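Local structure of integron cassette protein Vpc_cass2 (Vibrio paracholerae, 3JRT) at residues Ala119-Lys122 and Leu123-Cys127. The protein is of unknown function but is a mostly helical protein, encoded by a mobile integron gene cassette, that assembles from two copies. Sequence-based numbering, arbitrary orientation.
Sequences AIKK and LRNHC
Leu123 settles over the carbonyl of Ala119 one helical turn earlier, and the short helix 118-128 shows through this pair how one face of a helix is packed while another meets solvent. CG of Leu123 lies 3.3 Å from O of Ala119, whereas the methyls meet more loosely, CD1 of Leu123 being 4.4 Å from CB of Ala119. Both side chains also touch Glu146 of helix 140-151. Ile120 extends this buried side, reaching Met150 of that helix and Arg83 of helix 64-91. Four successive i to i+4 bonds, from Leu123 N to Ala119 O through His126 N to Lys122 O, carry the turn, the last being longer (3.2 Å).

A partly covered polar border follows. Arg124, against Arg83 of helix 64-91 and bent at chi2 and chi3, curls round so that NE (3.0 Å) and NH2 (3.1 Å) both donate to OD1 of Asn125. The amide is thus held through its oxygen, which lies in the guanidinium plane, yet both nitrogens approach from one face of the amide, NE 37° out of its plane.

The solvent side belongs to Lys121 and Lys122, both extended. Lys121, with CG anti to its own N (chi1 -159°), passes Asn125 at an angle, CG coming 3.8 Å from ND2. Lys121 NZ and Arg124 NH2, like charges, stand 5.9 Å apart without touching. Such a division is typical of an amphipathic alpha-helix, here packed against helices 64-91 and 140-151 of a mostly helical protein, with charged residues also lining the packed side.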
loop_
_atom_site.group_PDB
_atom_site.type_symbol
_atom_site.label_atom_id
_atom_site.label_comp_id
_atom_site.label_asym_id
_atom_site.label_seq_id
_atom_site.Cartn_x
_atom_site.Cartn_y
_atom_site.Cartn_z
ATOM N N ALA A 119 -12.124 1.283 12.061
ATOM C CA ALA A 119 -10.889 1.971 11.709
ATOM C C ALA A 119 -10.305 1.400 10.392
ATOM O O ALA A 119 -9.711 2.126 9.580
ATOM C CB ALA A 119 -9.878 1.864 12.851
ATOM N N ILE A 120 -10.500 0.102 10.180
ATOM C CA ILE A 120 -9.992 -0.570 8.987
ATOM C C ILE A 120 -10.508 0.069 7.703
ATOM O O ILE A 120 -9.730 0.455 6.835
ATOM C CB ILE A 120 -10.319 -2.067 8.988
ATOM C CG1 ILE A 120 -9.525 -2.764 10.097
ATOM C CG2 ILE A 120 -9.962 -2.701 7.612
ATOM C CD1 ILE A 120 -9.695 -4.288 10.144
ATOM N N LYS A 121 -11.823 0.201 7.608
ATOM C CA LYS A 121 -12.451 0.803 6.442
ATOM C C LYS A 121 -12.067 2.270 6.346
ATOM O O LYS A 121 -11.739 2.761 5.267
ATOM C CB LYS A 121 -13.967 0.648 6.532
ATOM C CG LYS A 121 -14.712 0.755 5.221
ATOM C CD LYS A 121 -16.209 0.492 5.443
ATOM C CE LYS A 121 -16.967 0.325 4.133
ATOM N NZ LYS A 121 -18.354 -0.177 4.358
ATOM N N LYS A 122 -12.095 2.970 7.475
ATOM C CA LYS A 122 -11.724 4.384 7.502
ATOM C C LYS A 122 -10.314 4.602 6.961
ATOM O O LYS A 122 -10.084 5.490 6.149
ATOM C CB LYS A 122 -11.815 4.951 8.917
ATOM C CG LYS A 122 -13.203 4.990 9.507
ATOM C CD LYS A 122 -13.229 5.887 10.767
ATOM C CE LYS A 122 -14.456 5.614 11.613
ATOM N NZ LYS A 122 -14.535 6.503 12.827
ATOM N N LEU A 123 -9.365 3.798 7.422
ATOM C CA LEU A 123 -7.990 3.912 6.939
ATOM C C LEU A 123 -7.877 3.555 5.456
ATOM O O LEU A 123 -7.241 4.273 4.678
ATOM C CB LEU A 123 -7.037 3.068 7.804
ATOM C CG LEU A 123 -6.818 3.656 9.209
ATOM C CD1 LEU A 123 -6.406 2.607 10.240
ATOM C CD2 LEU A 123 -5.780 4.760 9.150
ATOM N N ARG A 124 -8.505 2.454 5.057
ATOM C CA ARG A 124 -8.502 2.060 3.653
ATOM C C ARG A 124 -8.981 3.215 2.773
ATOM O O ARG A 124 -8.299 3.640 1.817
ATOM C CB ARG A 124 -9.392 0.830 3.441
ATOM C CG ARG A 124 -9.158 0.096 2.094
ATOM C CD ARG A 124 -9.814 0.825 0.935
ATOM N NE ARG A 124 -11.248 1.012 1.159
ATOM C CZ ARG A 124 -12.173 0.093 0.885
ATOM N NH1 ARG A 124 -11.816 -1.084 0.381
ATOM N NH2 ARG A 124 -13.457 0.341 1.118
ATOM N N ASN A 125 -10.159 3.723 3.113
ATOM C CA ASN A 125 -10.792 4.792 2.353
ATOM C C ASN A 125 -9.920 6.025 2.179
ATOM O O ASN A 125 -9.835 6.586 1.084
ATOM C CB ASN A 125 -12.127 5.161 2.988
ATOM C CG ASN A 125 -13.185 4.119 2.722
ATOM O OD1 ASN A 125 -13.027 3.291 1.822
ATOM N ND2 ASN A 125 -14.277 4.150 3.495
ATOM N N HIS A 126 -9.266 6.438 3.256
ATOM C CA HIS A 126 -8.396 7.599 3.195
ATOM C C HIS A 126 -7.226 7.333 2.276
ATOM O O HIS A 126 -6.910 8.133 1.394
ATOM C CB HIS A 126 -7.873 7.932 4.581
ATOM C CG HIS A 126 -6.621 8.751 4.575
ATOM N ND1 HIS A 126 -6.613 10.097 4.282
ATOM C CD2 HIS A 126 -5.336 8.414 4.843
ATOM C CE1 HIS A 126 -5.375 10.556 4.365
ATOM N NE2 HIS A 126 -4.584 9.558 4.715
ATOM N N CYS A 127 -6.590 6.188 2.493
ATOM C CA CYS A 127 -5.363 5.813 1.802
ATOM C C CYS A 127 -5.576 5.699 0.304
ATOM O O CYS A 127 -4.688 5.961 -0.482
ATOM C CB CYS A 127 -4.873 4.454 2.308
ATOM S SG CYS A 127 -3.706 3.704 1.179
#